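Local structure of metallopeptidase containing co-catalytic metalloactive site (Shewanella denitrificans OS217, 3B2Y) at residues A[167-172]-A[262-267]; A[121-126]-A[144-149]; A[201-206]-A[257-262]. The protein probably acts as a zinc-dependent metallocarboxypeptidase of the M14 family, working at a metal site that holds nickel in this crystal. One frame throughout, in Å; residues are numbered along the deposited sequence.

How the interactions relate
Interactions 1 and 3 both use helix 253-271: interaction 1 packs that helix against the central strand 165-172 and is wholly buried, whereas interaction 3 lays a loop on it farther from the centre of the chain and reaches solvent at one edge. Their segments overlap at A262, which touches its partner only in interaction 3. Both are apolar, without a hydrogen bond across the contact. Interaction 2, with its centre about 22 Å from that of interaction 1 and about 28 Å from that of interaction 3, joins a turn to the start of helix 146-152. It is partly buried, and there amides, carboxylates and water do the work. Strand 165-172 carries one nickel ligand, H170, whereas N126 of interaction 2 hydrogen-bonds another, H76.

Interaction 1 (A[167-172]-A[262-267]); sequences LTCHED and AAMGQF. With NI (nickel (II) ion), chain C.
L167 lays its CB over the ring of F267, 3.7 Å from the ring centroid and only 5° off the normal, a CH-pi contact centred on the face. With CG anti to the backbone N (chi1 173°), the branched end of the leucine reaches the helix, and its CD2 lies 3.7 Å from F267 CB and equally close to M264 CA. Leucine suits this place through that branch, whose CD2 methyl meets M264 CA, M264 CG and F267 CB together. Strand 165-172 is an inner strand of the mixed sheet of the M14 alpha/beta fold, and helix 253-271 runs back across one face of that sheet, the two short segments being nearly antiparallel (166°) with their axes 9.7 Å apart. M264, selenomethionine in the crystal, extends beyond CG, and this long unbranched chain brings CE to 3.3 Å from C169 SG, a close apolar contact of a methyl with a thiol sulfur; it also touches M86 and F89 of helix 81-92. Next along the strand, H170 binds nickel through ND1 at 2.2 Å, completing with H76 and E79 the protein ligands of the metal.

Interaction 2 (A[121-126]-A[144-149]); sequences NRFGEN and TSLEGK
E125 and S145 bring the two backbones together, their CA atoms 5.4 Å apart. N121 to G124 form a type I turn, and the positive phi of G124 (82°) is easily met by a residue without a side chain. S145 is the N-cap of helix 146-152, its OG accepting from G148 N at 3.0 Å. Between the segments lies the amide of N121. Its ND2 donates to E125 OE1 within the amide plane, on the anti lone pair of that oxygen, and to the syn lone pair of E147 OE1 at 2.8 Å, while OD1 takes E125 N from above the carbonyl plane. E147 is bent at chi2 (77°), which turns its carboxylate back to N121 ND2 and to S145 OG, the latter donating to E147 OE1 at 2.8 Å. E125 OE1 accepts from L146 N at 2.9 Å, in a fairly straight bond (165°). With an alanine in place of N121, the two carboxylates would probably lose the donor they share, and E125 N its side-chain acceptor. At the margin F123 CE2 touches L146 CD2 at 3.6 Å, and a water links E125 OE2 to K149 NZ. N126, following E125 in the chain, accepts with OD1 from NE2 of the nickel ligand H76. E125 OE1 and E147 OE1 are only 4.4 Å apart; the N121 amide and the helix's first backbone N-H donors would be expected to offset their repulsion.

Interaction 3 (A[201-206]-A[257-262]); sequences GQYFKL and VQANSA
The ring of Y203 lies with one face over the backbone of helix 253-271, A259 CA standing 3.9 Å from its centroid and 17° off the normal, a CH-pi contact. Tyrosine suits this boundary, with an apolar face against the helix and a polar tip near the partly exposed edge. Small residues on the helix allow the close approach: A259 CB reaches Y203 CG at 3.7 Å, and one turn later A262 CB comes to 3.5 Å from Y203 CE2. F204 closes the inner side, its CE2 only 3.6 Å from A259 CB, while Y203 CB in turn lies over one face of the F204 ring. The methyl of A259 is thus touched by both aromatic side chains, and its small size lets both come close. Y203 alone goes on to A262, its CG set anti to the carbonyl carbon (chi1 -71°) and the ring reaching along the helix from there. The loop follows helix 191-201 and leads toward strand 221-223, so this packing ties it to the long C-terminal helix of the M14 fold, which itself lies against the central sheet. Deeper in, F204 also touches P248 at the end of strand 242-248, and A259 touches T247. Toward solvent the fit is looser. Q258 offers CB to Y203 CE1 at 3.8 Å, its chain crossing the tyrosine at about a right angle, and the phenol hydroxyl makes no hydrogen bond to the helix segment. The exposed Q202 comes near A262 but adds little. The backbone O of Y203 accepts from R255 NE.

Interaction 1 (A[167-172]-A[262-267])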
loop_
_atom_site.group_PDB
_atom_site.type_symbol
_atom_site.label_atom_id
_atom_site.label_comp_id
_atom_site.label_asym_id
_atom_site.label_seq_id
_atom_site.Cartn_x
_atom_site.Cartn_y
_atom_site.Cartn_z
ATOM N N LEU A 167 1.530 5.889 2.829
ATOM C CA LEU A 167 2.332 4.977 2.026
ATOM C C LEU A 167 1.385 3.936 1.453
ATOM O O LEU A 167 0.578 3.373 2.148
ATOM C CB LEU A 167 3.368 4.269 2.873
ATOM C CG LEU A 167 4.217 3.140 2.279
ATOM C CD1 LEU A 167 5.130 3.637 1.173
ATOM C CD2 LEU A 167 5.044 2.409 3.360
ATOM N N THR A 168 1.457 3.790 0.141
ATOM C CA THR A 168 0.838 2.700 -0.587
ATOM C C THR A 168 1.930 1.746 -1.065
ATOM O O THR A 168 3.062 2.158 -1.548
ATOM C CB THR A 168 0.017 3.187 -1.817
ATOM O OG1 THR A 168 0.869 3.895 -2.711
ATOM C CG2 THR A 168 -1.061 4.124 -1.426
ATOM N N CYS A 169 1.612 0.466 -0.932
ATOM C CA CYS A 169 2.558 -0.578 -1.264
ATOM C C CYS A 169 2.069 -1.309 -2.478
ATOM O O CYS A 169 1.160 -2.156 -2.384
ATOM C CB CYS A 169 2.670 -1.535 -0.085
ATOM S SG CYS A 169 3.601 -0.646 1.248
ATOM N N HIS A 170 2.663 -0.951 -3.596
ATOM C CA HIS A 170 2.463 -1.584 -4.873
ATOM C C HIS A 170 3.608 -2.484 -5.380
ATOM O O HIS A 170 4.707 -2.600 -4.807
ATOM C CB HIS A 170 2.199 -0.489 -5.933
ATOM C CG HIS A 170 0.857 0.192 -5.785
ATOM N ND1 HIS A 170 -0.144 0.117 -6.740
ATOM C CD2 HIS A 170 0.384 1.000 -4.811
ATOM C CE1 HIS A 170 -1.195 0.807 -6.322
ATOM N NE2 HIS A 170 -0.894 1.368 -5.164
ATOM N N GLU A 171 3.352 -3.106 -6.511
ATOM C CA GLU A 171 4.390 -3.832 -7.190
ATOM C C GLU A 171 4.310 -3.548 -8.668
ATOM O O GLU A 171 3.245 -3.270 -9.215
ATOM C CB GLU A 171 4.268 -5.338 -6.988
ATOM C CG GLU A 171 4.104 -5.877 -5.553
ATOM C CD GLU A 171 4.600 -7.332 -5.458
ATOM O OE1 GLU A 171 5.845 -7.506 -5.363
ATOM O OE2 GLU A 171 3.750 -8.290 -5.443
ATOM N N ASP A 172 5.425 -3.691 -9.318
ATOM C CA ASP A 172 5.472 -3.600 -10.764
ATOM C C ASP A 172 5.794 -5.011 -11.265
ATOM O O ASP A 172 6.959 -5.472 -11.237
ATOM C CB ASP A 172 6.478 -2.558 -11.187
ATOM C CG ASP A 172 6.402 -2.241 -12.688
ATOM O OD1 ASP A 172 6.082 -3.170 -13.459
ATOM O OD2 ASP A 172 6.676 -1.073 -13.069
ATOM N N ALA A 262 9.731 -3.829 5.141
ATOM C CA ALA A 262 10.861 -2.913 5.405
ATOM C C ALA A 262 10.559 -1.476 5.018
ATOM O O ALA A 262 10.936 -0.596 5.805
ATOM C CB ALA A 262 12.132 -3.388 4.680
ATOM N N ALA A 263 9.937 -1.248 3.839
ATOM C CA ALA A 263 9.395 0.100 3.425
ATOM C C ALA A 263 8.459 0.667 4.457
ATOM O O ALA A 263 8.572 1.852 4.823
ATOM C CB ALA A 263 8.712 0.080 2.077
HETATM N N MSE A 264 7.571 -0.182 4.961
HETATM C CA MSE A 264 6.607 0.218 5.957
HETATM C C MSE A 264 7.292 0.603 7.270
HETATM O O MSE A 264 6.897 1.554 7.930
HETATM C CB MSE A 264 5.582 -0.904 6.170
HETATM C CG MSE A 264 4.636 -1.077 5.067
HETATM SE SE MSE A 264 3.515 -2.662 5.341
HETATM C CE MSE A 264 2.975 -3.010 3.485
ATOM N N GLY A 265 8.329 -0.141 7.649
ATOM C CA GLY A 265 9.074 0.136 8.852
ATOM C C GLY A 265 9.822 1.438 8.743
ATOM O O GLY A 265 9.876 2.199 9.698
ATOM N N GLN A 266 10.390 1.695 7.564
ATOM C CA GLN A 266 11.101 2.978 7.306
ATOM C C GLN A 266 10.132 4.167 7.280
ATOM O O GLN A 266 10.475 5.307 7.719
ATOM C CB GLN A 266 11.879 2.863 5.990
ATOM C CG GLN A 266 12.632 4.146 5.567
ATOM C CD GLN A 266 13.506 4.672 6.627
ATOM O OE1 GLN A 266 14.143 3.907 7.332
ATOM N NE2 GLN A 266 13.556 5.995 6.769
ATOM N N PHE A 267 8.926 3.945 6.761
ATOM C CA PHE A 267 7.925 5.041 6.661
ATOM C C PHE A 267 7.593 5.518 8.089
ATOM O O PHE A 267 7.593 6.705 8.404
ATOM C CB PHE A 267 6.702 4.482 5.907
ATOM C CG PHE A 267 5.467 5.331 5.968
ATOM C CD1 PHE A 267 5.385 6.542 5.288
ATOM C CD2 PHE A 267 4.358 4.915 6.656
ATOM C CE1 PHE A 267 4.188 7.308 5.325
ATOM C CE2 PHE A 267 3.200 5.680 6.678
ATOM C CZ PHE A 267 3.141 6.880 6.041
HETATM NI NI NI C . -0.099 -1.152 -8.580
HETATM O O HOH W 1 1.997 -0.880 -9.490
HETATM O O HOH W 2 0.099 0.104 -9.873
#

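Interaction 2 (A[121-126]-A[144-149])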
loop_
_atom_site.group_PDB
_atom_site.type_symbol
_atom_site.label_atom_id
_atom_site.label_comp_id
_atom_site.label_asym_id
_atom_site.label_seq_id
_atom_site.Cartn_x
_atom_site.Cartn_y
_atom_site.Cartn_z
ATOM N N ASN A 121 -10.521 -5.430 -10.595
ATOM C CA ASN A 121 -11.500 -6.137 -9.857
ATOM C C ASN A 121 -12.195 -7.027 -10.865
ATOM O O ASN A 121 -11.960 -7.019 -12.074
ATOM C CB ASN A 121 -12.481 -5.189 -9.123
ATOM C CG ASN A 121 -13.237 -4.258 -10.065
ATOM O OD1 ASN A 121 -13.350 -4.497 -11.278
ATOM N ND2 ASN A 121 -13.833 -3.210 -9.480
ATOM N N ARG A 122 -13.119 -7.771 -10.374
ATOM C CA ARG A 122 -13.746 -8.751 -11.267
ATOM C C ARG A 122 -14.712 -8.149 -12.292
ATOM O O ARG A 122 -15.248 -8.856 -13.147
ATOM C CB ARG A 122 -14.390 -9.794 -10.423
ATOM C CG ARG A 122 -15.743 -9.533 -9.991
ATOM C CD ARG A 122 -16.450 -10.867 -10.037
ATOM N NE ARG A 122 -17.640 -10.738 -9.254
ATOM C CZ ARG A 122 -18.836 -10.494 -9.770
ATOM N NH1 ARG A 122 -19.030 -10.428 -11.100
ATOM N NH2 ARG A 122 -19.863 -10.365 -8.932
ATOM N N PHE A 123 -14.987 -6.852 -12.125
ATOM C CA PHE A 123 -15.763 -6.067 -13.059
ATOM C C PHE A 123 -14.910 -5.339 -14.118
ATOM O O PHE A 123 -15.451 -4.611 -14.978
ATOM C CB PHE A 123 -16.691 -5.089 -12.310
ATOM C CG PHE A 123 -17.319 -5.648 -11.032
ATOM C CD1 PHE A 123 -18.394 -6.535 -11.053
ATOM C CD2 PHE A 123 -16.841 -5.252 -9.809
ATOM C CE1 PHE A 123 -18.941 -7.014 -9.860
ATOM C CE2 PHE A 123 -17.386 -5.726 -8.611
ATOM C CZ PHE A 123 -18.425 -6.601 -8.632
ATOM N N GLY A 124 -13.597 -5.589 -14.153
ATOM C CA GLY A 124 -12.712 -5.031 -15.180
ATOM C C GLY A 124 -12.244 -3.611 -14.909
ATOM O O GLY A 124 -11.761 -2.959 -15.817
ATOM N N GLU A 125 -12.387 -3.134 -13.679
ATOM C CA GLU A 125 -12.036 -1.738 -13.354
ATOM C C GLU A 125 -10.715 -1.714 -12.572
ATOM O O GLU A 125 -10.486 -2.578 -11.728
ATOM C CB GLU A 125 -13.132 -1.107 -12.433
ATOM C CG GLU A 125 -14.622 -1.187 -12.938
ATOM C CD GLU A 125 -15.659 -0.741 -11.844
ATOM O OE1 GLU A 125 -15.570 -1.216 -10.670
ATOM O OE2 GLU A 125 -16.517 0.129 -12.168
ATOM N N ASN A 126 -9.928 -0.666 -12.795
ATOM C CA ASN A 126 -8.715 -0.359 -12.020
ATOM C C ASN A 126 -9.086 0.454 -10.731
ATOM O O ASN A 126 -9.433 1.657 -10.830
ATOM C CB ASN A 126 -7.782 0.468 -12.865
ATOM C CG ASN A 126 -6.423 0.709 -12.210
ATOM O OD1 ASN A 126 -6.240 0.578 -11.002
ATOM N ND2 ASN A 126 -5.439 1.039 -13.054
ATOM N N THR A 144 -13.859 6.119 -11.310
ATOM C CA THR A 144 -13.503 5.268 -10.211
ATOM C C THR A 144 -14.137 3.893 -10.387
ATOM O O THR A 144 -15.109 3.735 -11.113
ATOM C CB THR A 144 -14.024 5.839 -8.885
ATOM O OG1 THR A 144 -15.423 6.114 -9.015
ATOM C CG2 THR A 144 -13.271 7.116 -8.475
ATOM N N SER A 145 -13.517 2.911 -9.755
ATOM C CA SER A 145 -14.063 1.590 -9.596
ATOM C C SER A 145 -15.120 1.580 -8.500
ATOM O O SER A 145 -15.223 2.515 -7.727
ATOM C CB SER A 145 -12.966 0.598 -9.213
ATOM O OG SER A 145 -12.525 0.734 -7.836
ATOM N N LEU A 146 -15.821 0.473 -8.381
ATOM C CA LEU A 146 -16.717 0.279 -7.279
ATOM C C LEU A 146 -15.997 0.504 -5.915
ATOM O O LEU A 146 -16.493 1.250 -5.037
ATOM C CB LEU A 146 -17.278 -1.159 -7.383
ATOM C CG LEU A 146 -18.280 -1.565 -6.364
ATOM C CD1 LEU A 146 -19.381 -0.510 -6.401
ATOM C CD2 LEU A 146 -18.754 -3.008 -6.764
ATOM N N GLU A 147 -14.824 -0.117 -5.744
ATOM C CA GLU A 147 -14.011 0.043 -4.525
ATOM C C GLU A 147 -13.618 1.501 -4.293
ATOM O O GLU A 147 -13.727 1.976 -3.172
ATOM C CB GLU A 147 -12.767 -0.848 -4.521
ATOM C CG GLU A 147 -13.050 -2.370 -4.718
ATOM C CD GLU A 147 -13.357 -2.775 -6.166
ATOM O OE1 GLU A 147 -13.198 -1.899 -7.037
ATOM O OE2 GLU A 147 -13.790 -3.949 -6.431
ATOM N N GLY A 148 -13.179 2.195 -5.337
ATOM C CA GLY A 148 -12.912 3.627 -5.250
ATOM C C GLY A 148 -14.086 4.455 -4.765
ATOM O O GLY A 148 -13.946 5.383 -3.986
ATOM N N LYS A 149 -15.260 4.186 -5.301
ATOM C CA LYS A 149 -16.431 4.872 -4.839
ATOM C C LYS A 149 -16.686 4.641 -3.341
ATOM O O LYS A 149 -17.131 5.564 -2.633
ATOM C CB LYS A 149 -17.642 4.450 -5.656
ATOM C CG LYS A 149 -17.544 4.930 -7.083
ATOM C CD LYS A 149 -18.703 4.353 -7.937
ATOM C CE LYS A 149 -18.679 5.019 -9.347
ATOM N NZ LYS A 149 -17.654 4.420 -10.156
HETATM O O HOH W 3 -18.189 1.736 -10.656
HETATM O O HOH W 4 -15.614 2.741 -13.745
#

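Interaction 3 (A[201-206]-A[257-262])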
loop_
_atom_site.group_PDB
_atom_site.type_symbol
_atom_site.label_atom_id
_atom_site.label_comp_id
_atom_site.label_asym_id
_atom_site.label_seq_id
_atom_site.Cartn_x
_atom_site.Cartn_y
_atom_site.Cartn_z
ATOM N N GLY A 201 16.075 -0.406 -1.693
ATOM C CA GLY A 201 17.414 -0.718 -2.235
ATOM C C GLY A 201 18.262 -1.760 -1.484
ATOM O O GLY A 201 19.194 -2.320 -2.044
ATOM N N GLN A 202 17.957 -2.039 -0.229
ATOM C CA GLN A 202 18.604 -3.114 0.540
ATOM C C GLN A 202 18.222 -4.500 -0.029
ATOM O O GLN A 202 18.967 -5.471 0.113
ATOM C CB GLN A 202 18.197 -3.085 2.035
ATOM C CG GLN A 202 18.342 -1.764 2.817
ATOM C CD GLN A 202 17.421 -1.689 4.077
ATOM O OE1 GLN A 202 16.202 -2.040 4.054
ATOM N NE2 GLN A 202 18.002 -1.191 5.177
ATOM N N TYR A 203 17.063 -4.579 -0.688
ATOM C CA TYR A 203 16.519 -5.829 -1.195
ATOM C C TYR A 203 16.710 -6.049 -2.707
ATOM O O TYR A 203 16.941 -7.174 -3.144
ATOM C CB TYR A 203 15.034 -5.935 -0.826
ATOM C CG TYR A 203 14.838 -6.175 0.641
ATOM C CD1 TYR A 203 14.862 -7.465 1.176
ATOM C CD2 TYR A 203 14.677 -5.103 1.514
ATOM C CE1 TYR A 203 14.703 -7.664 2.571
ATOM C CE2 TYR A 203 14.513 -5.294 2.882
ATOM C CZ TYR A 203 14.526 -6.566 3.406
ATOM O OH TYR A 203 14.370 -6.733 4.774
ATOM N N PHE A 204 16.571 -4.983 -3.497
ATOM C CA PHE A 204 16.616 -5.068 -4.965
ATOM C C PHE A 204 17.442 -3.940 -5.539
ATOM O O PHE A 204 17.672 -2.939 -4.872
ATOM C CB PHE A 204 15.203 -5.018 -5.583
ATOM C CG PHE A 204 14.240 -5.985 -4.966
ATOM C CD1 PHE A 204 14.367 -7.352 -5.212
ATOM C CD2 PHE A 204 13.244 -5.538 -4.127
ATOM C CE1 PHE A 204 13.477 -8.264 -4.631
ATOM C CE2 PHE A 204 12.336 -6.440 -3.544
ATOM C CZ PHE A 204 12.495 -7.817 -3.786
ATOM N N LYS A 205 17.899 -4.119 -6.772
ATOM C CA LYS A 205 18.562 -3.055 -7.520
ATOM C C LYS A 205 17.515 -2.014 -7.861
ATOM O O LYS A 205 16.347 -2.364 -8.164
ATOM C CB LYS A 205 19.246 -3.600 -8.787
ATOM C CG LYS A 205 20.643 -4.156 -8.510
ATOM N N LEU A 206 17.928 -0.757 -7.729
ATOM C CA LEU A 206 17.126 0.417 -8.087
ATOM C C LEU A 206 16.985 0.522 -9.587
ATOM O O LEU A 206 17.984 0.315 -10.346
ATOM C CB LEU A 206 17.809 1.722 -7.610
ATOM C CG LEU A 206 17.972 1.863 -6.109
ATOM C CD1 LEU A 206 18.539 3.232 -5.804
ATOM C CD2 LEU A 206 16.638 1.585 -5.366
ATOM N N VAL A 257 7.847 -9.629 0.050
ATOM C CA VAL A 257 7.091 -9.498 1.295
ATOM C C VAL A 257 7.959 -8.805 2.307
ATOM O O VAL A 257 7.524 -7.821 2.917
ATOM C CB VAL A 257 6.615 -10.879 1.801
ATOM C CG1 VAL A 257 6.055 -10.766 3.208
ATOM C CG2 VAL A 257 5.547 -11.471 0.816
ATOM N N GLN A 258 9.213 -9.251 2.399
ATOM C CA GLN A 258 10.189 -8.649 3.295
ATOM C C GLN A 258 10.485 -7.189 2.975
ATOM O O GLN A 258 10.545 -6.369 3.885
ATOM C CB GLN A 258 11.485 -9.484 3.339
ATOM C CG GLN A 258 11.272 -10.800 4.070
ATOM C CD GLN A 258 12.399 -11.810 3.813
ATOM O OE1 GLN A 258 13.070 -11.785 2.769
ATOM N NE2 GLN A 258 12.621 -12.685 4.780
ATOM N N ALA A 259 10.676 -6.869 1.701
ATOM C CA ALA A 259 10.954 -5.529 1.253
ATOM C C ALA A 259 9.789 -4.555 1.546
ATOM O O ALA A 259 10.031 -3.430 2.001
ATOM C CB ALA A 259 11.321 -5.507 -0.243
ATOM N N ASN A 260 8.573 -4.974 1.240
ATOM C CA ASN A 260 7.336 -4.217 1.595
ATOM C C ASN A 260 7.241 -3.912 3.094
ATOM O O ASN A 260 7.035 -2.754 3.495
ATOM C CB ASN A 260 6.108 -4.980 1.134
ATOM C CG ASN A 260 5.767 -4.691 -0.330
ATOM O OD1 ASN A 260 5.130 -3.687 -0.638
ATOM N ND2 ASN A 260 6.190 -5.557 -1.224
ATOM N N SER A 261 7.474 -4.926 3.897
ATOM C CA SER A 261 7.480 -4.784 5.350
ATOM C C SER A 261 8.557 -3.785 5.805
ATOM O O SER A 261 8.318 -2.994 6.705
ATOM C CB SER A 261 7.664 -6.175 6.000
ATOM O OG SER A 261 7.555 -6.096 7.417
ATOM N N ALA A 262 9.731 -3.829 5.141
ATOM C CA ALA A 262 10.861 -2.913 5.405
ATOM C C ALA A 262 10.559 -1.476 5.018
ATOM O O ALA A 262 10.936 -0.596 5.805
ATOM C CB ALA A 262 12.132 -3.388 4.680
#